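Local coordinates for mandelate racemase/muconate lactonizing enzyme family protein (PDB 3U4F) that binds magnesium in a TIM-barrel active site of the enolase superfamily and probably acts as a hydro-lyase, at residues A[135-140]-A[165-170]; A[200-205]-A[225-230]. All coordinates share one frame; numbering follows the deposited sequence.

Contact 1. Residues A[135-140]-A[165-170]; sequences RAYASS and AFKVRA. With GAI (guanidine), chain F.
Lys-167 and Tyr-137 meet at their polar ends in the closely packed half of this parallel strand pair: Lys-167 NZ donates to Tyr-137 OH at 2.9 Å, while the lysine CB lies 3.5 Å from Tyr-137 CE1. The lysine leaves its strand with CG opposite the backbone N (chi1 -174°), and a bend at chi3 (86°) leaves Lys-167 NZ between the phenol oxygen and guanidine N3, the latter 2.8 Å away; Glu-231 supplies its salt bridge. Along the backbones the strands are stitched by Ala-138 N to Ala-165 O, Lys-167 N to Ala-138 O and Ser-140 N to Lys-167 O. At the pocket end Arg-169 grips a single atom, Ser-140 O, side-on with NE (2.7 Å) and NH2 (3.0 Å), the oxygen lying in the guanidinium plane. This double grip fixes the group's rotation and sets Arg-169 NH2 2.9 Å from guanidine N1. A leucine at Arg-169 would probably leave Ser-140 O without both donors and guanidine N1 without its nearby NH2. Packing is sparser at the other end, where the partly exposed Arg-135 brings NH2 only to within 3.8 Å of Ala-165 CB and turns its NE to Asp-164. Helix 147-161 connects the two strands and covers Phe-166 and Val-168 together with helix 184-196, while strands 332-335 and 201-205 flank the pair.

Contact 2. Residues A[200-205]-A[225-230]; sequences AALLID and HGFSHF. With MG (magnesium ion), chain E; GAI (guanidine), chain F.
Leu-202 sets its CB squarely over the ring of Phe-227, opening a contact that closes one beta-alpha-beta unit of the TIM barrel: strand 201-205, helix 212-224, strand 229-231. The CH-pi approach is almost perpendicular, with CB 3.6 Å from the ring centroid and only 6° off the normal, and CD1 of the leucine reaches the CE1 side of the same ring. The two side chains cross at a slant, while the ring's edge meets Leu-203 O near its plane. Ile-204 extends this layer: its CB touches Phe-227 CE2, and its CG2 lies 3.8 Å from Phe-230 CD1, the isoleucine and Phe-230 running side by side in the same direction. Helix 212-224 covers this layer through Leu-222.

The other face of the sheet repeats the theme with different partners. With CG placed opposite the backbone N (chi1 172°), the His-229 imidazole lies under Leu-203, whose CD2 stands over the ring centre, 12° off the normal. Ile-204 O lies at the imidazole's edge, and NE2 is hydrogen-bonded to Glu-231, a magnesium ligand, so His-229 is a second-shell residue that probably helps to position a first-shell one.

Between the layers, Ser-228 N donates to Leu-202 O at 2.9 Å, and Ile-204 N to His-229 O at 3.0 Å. Near the start of the strand a water accepts from Leu-202 N, donates to Gly-226 O and bonds Ser-228 OG; Gly-226, with positive phi, is the C-prime residue of the Schellman motif ending the helix. At the opposite end Asp-205 joins Glu-231 and Glu-257 on magnesium, its OD2 2.1 Å from the metal and its OD1 2.7 Å from a metal-bound water.

The two contacts come in series along the chain, 135-140 and 165-170 first, then 200-205 and 225-230, and their centres lie 9 Å apart in the same barrel sheet. Strands 165-169 and 201-205 are neighbours, so the segments pair directly: Phe-166 O with Leu-203 N and Ala-170 N with Asp-205 O, each 2.9 Å apart, are probable hydrogen bonds. Helix 184-196 lies between the contacts in sequence and packs on both. The arrangement shows how successive beta-alpha-beta units of a TIM barrel assemble one site: residues 165-170 supply Lys-167 and Arg-169, residues 200-205 supply Asp-205, and guanidine touches both contacts.

Contact 1. Residues A[135-140]-A[165-170]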
ATOM      1  N   ARG A 135      26.485 -14.653 -11.235  1.00  8.94           N
ATOM      2  CA  ARG A 135      26.554 -15.658 -10.196  1.00  8.53           C
ATOM      3  C   ARG A 135      25.190 -15.820  -9.581  1.00  9.21           C
ATOM      4  O   ARG A 135      24.542 -14.817  -9.279  1.00  7.59           O
ATOM      5  CB  ARG A 135      27.506 -15.201  -9.085  1.00  8.90           C
ATOM      6  CG  ARG A 135      27.693 -16.246  -7.974  1.00  8.79           C
ATOM      7  CD  ARG A 135      28.686 -15.724  -6.949  1.00 10.33           C
ATOM      8  NE  ARG A 135      28.893 -16.674  -5.859  1.00 12.87           N
ATOM      9  CZ  ARG A 135      29.443 -16.348  -4.687  1.00 11.97           C
ATOM     10  NH1 ARG A 135      29.785 -15.093  -4.436  1.00 10.51           N
ATOM     11  NH2 ARG A 135      29.603 -17.273  -3.753  1.00 12.50           N
ATOM     12  N   ALA A 136      24.760 -17.062  -9.369  1.00  9.00           N
ATOM     13  CA  ALA A 136      23.438 -17.273  -8.745  1.00  8.99           C
ATOM     14  C   ALA A 136      23.596 -17.914  -7.371  1.00  9.43           C
ATOM     15  O   ALA A 136      24.537 -18.692  -7.147  1.00  9.42           O
ATOM     16  CB  ALA A 136      22.576 -18.147  -9.622  1.00  9.04           C
ATOM     17  N   TYR A 137      22.691 -17.602  -6.444  1.00  8.81           N
ATOM     18  CA  TYR A 137      22.592 -18.425  -5.246  1.00  8.30           C
ATOM     19  C   TYR A 137      21.320 -19.263  -5.266  1.00  8.81           C
ATOM     20  O   TYR A 137      20.261 -18.779  -5.678  1.00  7.57           O
ATOM     21  CB  TYR A 137      22.732 -17.594  -3.959  1.00  8.33           C
ATOM     22  CG  TYR A 137      21.584 -16.662  -3.556  1.00  7.90           C
ATOM     23  CD1 TYR A 137      20.546 -17.119  -2.748  1.00  9.34           C
ATOM     24  CD2 TYR A 137      21.623 -15.301  -3.888  1.00  7.37           C
ATOM     25  CE1 TYR A 137      19.509 -16.244  -2.331  1.00 10.05           C
ATOM     26  CE2 TYR A 137      20.636 -14.412  -3.474  1.00  8.09           C
ATOM     27  CZ  TYR A 137      19.576 -14.890  -2.682  1.00  8.54           C
ATOM     28  OH  TYR A 137      18.590 -14.016  -2.253  1.00  8.21           O
ATOM     29  N   ALA A 138      21.445 -20.516  -4.827  1.00  8.92           N
ATOM     30  CA  ALA A 138      20.335 -21.453  -4.689  1.00  8.65           C
ATOM     31  C   ALA A 138      19.471 -21.044  -3.496  1.00  9.46           C
ATOM     32  O   ALA A 138      19.933 -21.025  -2.367  1.00 10.63           O
ATOM     33  CB  ALA A 138      20.859 -22.866  -4.506  1.00  8.79           C
ATOM     34  N   SER A 139      18.242 -20.644  -3.766  1.00  9.92           N
ATOM     35  CA  SER A 139      17.407 -20.099  -2.721  1.00 10.05           C
ATOM     36  C   SER A 139      16.285 -21.100  -2.395  1.00  9.98           C
ATOM     37  O   SER A 139      15.403 -21.382  -3.217  1.00  9.08           O
ATOM     38  CB  SER A 139      16.861 -18.728  -3.111  1.00  9.92           C
ATOM     39  OG  SER A 139      16.235 -18.095  -2.014  1.00 10.64           O
ATOM     40  N   SER A 140      16.355 -21.635  -1.179  1.00 10.65           N
ATOM     41  CA  SER A 140      15.256 -22.385  -0.600  1.00 10.98           C
ATOM     42  C   SER A 140      14.163 -21.437  -0.083  1.00 11.19           C
ATOM     43  O   SER A 140      14.453 -20.452   0.623  1.00 11.36           O
ATOM     44  CB  SER A 140      15.762 -23.229   0.559  1.00 10.89           C
ATOM     45  OG  SER A 140      14.661 -23.711   1.325  1.00 11.64           O
ATOM     46  N   ALA A 165      26.784 -20.809  -3.641  1.00 10.83           N
ATOM     47  CA  ALA A 165      26.095 -19.958  -2.659  1.00  9.96           C
ATOM     48  C   ALA A 165      24.682 -20.496  -2.450  1.00  9.96           C
ATOM     49  O   ALA A 165      24.026 -20.931  -3.409  1.00  9.35           O
ATOM     50  CB  ALA A 165      26.036 -18.523  -3.171  1.00 10.35           C
ATOM     51  N   PHE A 166      24.205 -20.458  -1.207  1.00  8.99           N
ATOM     52  CA  PHE A 166      22.977 -21.175  -0.827  1.00  9.75           C
ATOM     53  C   PHE A 166      22.263 -20.394   0.275  1.00 10.08           C
ATOM     54  O   PHE A 166      22.893 -19.989   1.250  1.00  9.52           O
ATOM     55  CB  PHE A 166      23.288 -22.586  -0.298  1.00  9.81           C
ATOM     56  CG  PHE A 166      24.167 -23.408  -1.216  1.00 10.56           C
ATOM     57  CD1 PHE A 166      23.604 -24.280  -2.131  1.00 11.53           C
ATOM     58  CD2 PHE A 166      25.548 -23.290  -1.152  1.00 11.81           C
ATOM     59  CE1 PHE A 166      24.413 -25.031  -2.994  1.00 12.27           C
ATOM     60  CE2 PHE A 166      26.369 -24.003  -2.019  1.00 13.09           C
ATOM     61  CZ  PHE A 166      25.792 -24.877  -2.946  1.00 13.32           C
ATOM     62  N   LYS A 167      20.955 -20.184   0.118  1.00 10.00           N
ATOM     63  CA  LYS A 167      20.193 -19.475   1.153  1.00  8.85           C
ATOM     64  C   LYS A 167      19.120 -20.380   1.750  1.00  9.09           C
ATOM     65  O   LYS A 167      18.362 -21.027   1.008  1.00  8.77           O
ATOM     66  CB  LYS A 167      19.576 -18.161   0.621  1.00  9.52           C
ATOM     67  CG  LYS A 167      18.897 -17.325   1.712  1.00  9.57           C
ATOM     68  CD  LYS A 167      18.536 -15.927   1.232  1.00  8.87           C
ATOM     69  CE  LYS A 167      17.181 -15.923   0.552  1.00  8.76           C
ATOM     70  NZ  LYS A 167      16.916 -14.542   0.080  1.00 10.29           N
ATOM     71  N   VAL A 168      19.053 -20.421   3.085  1.00  8.41           N
ATOM     72  CA  VAL A 168      18.028 -21.186   3.797  1.00  8.90           C
ATOM     73  C   VAL A 168      17.240 -20.246   4.720  1.00  8.61           C
ATOM     74  O   VAL A 168      17.510 -19.051   4.764  1.00  8.26           O
ATOM     75  CB  VAL A 168      18.670 -22.374   4.600  1.00  9.43           C
ATOM     76  CG1 VAL A 168      19.436 -23.267   3.658  1.00  9.79           C
ATOM     77  CG2 VAL A 168      19.555 -21.839   5.678  1.00  8.30           C
ATOM     78  N   ARG A 169      16.244 -20.768   5.425  1.00  8.12           N
ATOM     79  CA  ARG A 169      15.351 -19.939   6.213  1.00  8.22           C
ATOM     80  C   ARG A 169      15.636 -20.087   7.713  1.00  8.79           C
ATOM     81  O   ARG A 169      15.933 -21.182   8.171  1.00  9.04           O
ATOM     82  CB  ARG A 169      13.914 -20.346   5.949  1.00  7.42           C
ATOM     83  CG  ARG A 169      13.527 -20.280   4.467  1.00  6.96           C
ATOM     84  CD  ARG A 169      13.382 -18.810   4.006  1.00  9.30           C
ATOM     85  NE  ARG A 169      13.642 -18.691   2.558  1.00  7.53           N
ATOM     86  CZ  ARG A 169      13.511 -17.562   1.877  1.00  7.29           C
ATOM     87  NH1 ARG A 169      13.031 -16.480   2.489  1.00  6.82           N
ATOM     88  NH2 ARG A 169      13.853 -17.523   0.591  1.00  6.76           N
ATOM     89  N   ALA A 170      15.502 -18.991   8.448  1.00  9.35           N
ATOM     90  CA  ALA A 170      15.540 -18.974   9.923  1.00 10.00           C
ATOM     91  C   ALA A 170      14.169 -18.601  10.483  1.00 10.80           C
ATOM     92  O   ALA A 170      13.380 -17.934   9.816  1.00 10.21           O
ATOM     93  CB  ALA A 170      16.548 -17.957  10.403  1.00  9.90           C
TER
HETATM   94  C   GAI F 372      13.336 -14.211  -0.135  1.00  9.59           C
HETATM   95  N1  GAI F 372      13.158 -15.189  -0.986  1.00  7.01           N
HETATM   96  N2  GAI F 372      12.452 -13.875   0.871  1.00  7.85           N
HETATM   97  N3  GAI F 372      14.417 -13.419  -0.236  1.00  7.17           N

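Contact 2. Residues A[200-205]-A[225-230]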
ATOM      1  N   ALA A 200      31.741 -22.719   0.596  1.00 18.30           N
ATOM      2  CA  ALA A 200      30.388 -22.283   0.178  1.00 17.56           C
ATOM      3  C   ALA A 200      29.996 -20.957   0.848  1.00 17.29           C
ATOM      4  O   ALA A 200      30.265 -20.749   2.045  1.00 16.95           O
ATOM      5  CB  ALA A 200      29.361 -23.368   0.514  1.00 17.81           C
ATOM      6  N   ALA A 201      29.400 -20.041   0.079  1.00 16.13           N
ATOM      7  CA  ALA A 201      28.759 -18.872   0.678  1.00 14.71           C
ATOM      8  C   ALA A 201      27.396 -19.298   1.231  1.00 13.89           C
ATOM      9  O   ALA A 201      26.581 -19.959   0.538  1.00 13.51           O
ATOM     10  CB  ALA A 201      28.610 -17.752  -0.331  1.00 14.53           C
ATOM     11  N   LEU A 202      27.149 -18.958   2.494  1.00 12.05           N
ATOM     12  CA  LEU A 202      25.893 -19.334   3.117  1.00 11.42           C
ATOM     13  C   LEU A 202      25.117 -18.088   3.554  1.00 10.09           C
ATOM     14  O   LEU A 202      25.660 -17.200   4.215  1.00 10.52           O
ATOM     15  CB  LEU A 202      26.113 -20.279   4.299  1.00 12.20           C
ATOM     16  CG  LEU A 202      26.770 -21.644   4.003  1.00 13.24           C
ATOM     17  CD1 LEU A 202      27.072 -22.391   5.328  1.00 14.71           C
ATOM     18  CD2 LEU A 202      25.919 -22.520   3.039  1.00 14.09           C
ATOM     19  N   LEU A 203      23.847 -18.050   3.150  1.00  9.21           N
ATOM     20  CA  LEU A 203      22.957 -16.912   3.390  1.00  8.22           C
ATOM     21  C   LEU A 203      21.757 -17.425   4.177  1.00  7.99           C
ATOM     22  O   LEU A 203      21.417 -18.601   4.094  1.00  8.24           O
ATOM     23  CB  LEU A 203      22.438 -16.364   2.041  1.00  7.49           C
ATOM     24  CG  LEU A 203      23.366 -15.844   0.948  1.00  7.78           C
ATOM     25  CD1 LEU A 203      24.112 -16.948   0.197  1.00 11.53           C
ATOM     26  CD2 LEU A 203      22.498 -15.016  -0.088  1.00  4.58           C
ATOM     27  N   ILE A 204      21.092 -16.555   4.925  1.00  8.57           N
ATOM     28  CA  ILE A 204      19.886 -16.986   5.624  1.00  7.77           C
ATOM     29  C   ILE A 204      18.897 -15.844   5.585  1.00  7.71           C
ATOM     30  O   ILE A 204      19.285 -14.672   5.463  1.00  7.10           O
ATOM     31  CB  ILE A 204      20.187 -17.446   7.104  1.00  7.94           C
ATOM     32  CG1 ILE A 204      19.066 -18.351   7.663  1.00  8.62           C
ATOM     33  CG2 ILE A 204      20.502 -16.255   8.005  1.00  9.71           C
ATOM     34  CD1 ILE A 204      19.575 -19.286   8.818  1.00  9.90           C
ATOM     35  N   ASP A 205      17.621 -16.177   5.724  1.00  7.18           N
ATOM     36  CA  ASP A 205      16.579 -15.165   5.627  1.00  7.59           C
ATOM     37  C   ASP A 205      15.572 -15.490   6.741  1.00  7.58           C
ATOM     38  O   ASP A 205      15.063 -16.603   6.797  1.00  7.22           O
ATOM     39  CB  ASP A 205      15.933 -15.300   4.249  1.00  8.26           C
ATOM     40  CG  ASP A 205      15.019 -14.129   3.883  1.00 10.47           C
ATOM     41  OD1 ASP A 205      14.476 -13.474   4.786  1.00 11.41           O
ATOM     42  OD2 ASP A 205      14.856 -13.869   2.655  1.00  9.75           O
ATOM     43  N   HIS A 225      29.595 -19.404  12.420  1.00 16.59           N
ATOM     44  CA  HIS A 225      29.601 -20.413  11.364  1.00 16.73           C
ATOM     45  C   HIS A 225      29.839 -19.880   9.964  1.00 16.03           C
ATOM     46  O   HIS A 225      29.621 -20.576   8.994  1.00 16.57           O
ATOM     47  CB  HIS A 225      28.358 -21.303  11.451  1.00 17.24           C
ATOM     48  CG  HIS A 225      28.349 -22.168  12.677  1.00 20.71           C
ATOM     49  ND1 HIS A 225      27.881 -21.724  13.895  1.00 24.51           N
ATOM     50  CD2 HIS A 225      28.805 -23.427  12.886  1.00 20.88           C
ATOM     51  CE1 HIS A 225      28.020 -22.683  14.796  1.00 23.83           C
ATOM     52  NE2 HIS A 225      28.573 -23.729  14.208  1.00 24.05           N
ATOM     53  N   GLY A 226      30.335 -18.656   9.868  1.00 15.74           N
ATOM     54  CA  GLY A 226      30.781 -18.139   8.595  1.00 15.22           C
ATOM     55  C   GLY A 226      29.686 -17.843   7.577  1.00 14.10           C
ATOM     56  O   GLY A 226      29.970 -17.783   6.375  1.00 14.77           O
ATOM     57  N   PHE A 227      28.450 -17.632   8.033  1.00 12.78           N
ATOM     58  CA  PHE A 227      27.439 -17.059   7.129  1.00 11.33           C
ATOM     59  C   PHE A 227      27.813 -15.632   6.719  1.00 10.97           C
ATOM     60  O   PHE A 227      28.500 -14.900   7.459  1.00 10.74           O
ATOM     61  CB  PHE A 227      26.036 -17.096   7.747  1.00 11.62           C
ATOM     62  CG  PHE A 227      25.336 -18.420   7.623  1.00 10.80           C
ATOM     63  CD1 PHE A 227      25.852 -19.589   8.232  1.00 11.54           C
ATOM     64  CD2 PHE A 227      24.114 -18.498   6.945  1.00  9.96           C
ATOM     65  CE1 PHE A 227      25.158 -20.813   8.155  1.00 11.55           C
ATOM     66  CE2 PHE A 227      23.418 -19.710   6.844  1.00  8.13           C
ATOM     67  CZ  PHE A 227      23.935 -20.869   7.454  1.00 12.24           C
ATOM     68  N   SER A 228      27.368 -15.213   5.532  1.00  9.53           N
ATOM     69  CA  SER A 228      27.781 -13.919   5.002  1.00 10.03           C
ATOM     70  C   SER A 228      26.643 -12.951   4.645  1.00  9.09           C
ATOM     71  O   SER A 228      26.907 -11.858   4.109  1.00  8.71           O
ATOM     72  CB  SER A 228      28.702 -14.108   3.784  1.00 10.79           C
ATOM     73  OG  SER A 228      28.125 -15.069   2.892  1.00 10.56           O
ATOM     74  N   HIS A 229      25.400 -13.327   4.996  1.00  8.15           N
ATOM     75  CA  HIS A 229      24.215 -12.577   4.537  1.00  7.21           C
ATOM     76  C   HIS A 229      23.067 -12.962   5.484  1.00  6.15           C
ATOM     77  O   HIS A 229      22.715 -14.138   5.585  1.00  6.76           O
ATOM     78  CB  HIS A 229      23.949 -13.011   3.074  1.00  7.08           C
ATOM     79  CG  HIS A 229      22.669 -12.513   2.471  1.00  8.20           C
ATOM     80  ND1 HIS A 229      22.646 -11.712   1.348  1.00  9.98           N
ATOM     81  CD2 HIS A 229      21.373 -12.745   2.793  1.00  8.87           C
ATOM     82  CE1 HIS A 229      21.392 -11.465   1.005  1.00  8.36           C
ATOM     83  NE2 HIS A 229      20.600 -12.081   1.868  1.00  9.59           N
ATOM     84  N   PHE A 230      22.514 -11.974   6.167  1.00  6.31           N
ATOM     85  CA  PHE A 230      21.444 -12.175   7.161  1.00  5.63           C
ATOM     86  C   PHE A 230      20.300 -11.249   6.755  1.00  6.03           C
ATOM     87  O   PHE A 230      20.337 -10.024   6.978  1.00  7.31           O
ATOM     88  CB  PHE A 230      22.021 -11.803   8.540  1.00  5.69           C
ATOM     89  CG  PHE A 230      21.092 -12.034   9.705  1.00  6.46           C
ATOM     90  CD1 PHE A 230      19.968 -12.837   9.597  1.00  7.41           C
ATOM     91  CD2 PHE A 230      21.417 -11.485  10.940  1.00  8.39           C
ATOM     92  CE1 PHE A 230      19.138 -13.067  10.717  1.00  9.17           C
ATOM     93  CE2 PHE A 230      20.593 -11.713  12.073  1.00  8.67           C
ATOM     94  CZ  PHE A 230      19.477 -12.494  11.958  1.00  8.45           C
TER
HETATM   95 MG    MG E 371      13.847 -12.345   1.560  1.00  9.54          MG
HETATM   96  C   GAI F 372      13.336 -14.211  -0.135  1.00  9.59           C
HETATM   97  N1  GAI F 372      13.158 -15.189  -0.986  1.00  7.01           N
HETATM   98  N2  GAI F 372      12.452 -13.875   0.871  1.00  7.85           N
HETATM   99  N3  GAI F 372      14.417 -13.419  -0.236  1.00  7.17           N
HETATM  100  O   HOH W   1      29.278 -17.326   3.780  1.00 11.74           O
HETATM  101  O   HOH W   2      13.123 -11.720   3.302  1.00  9.90           O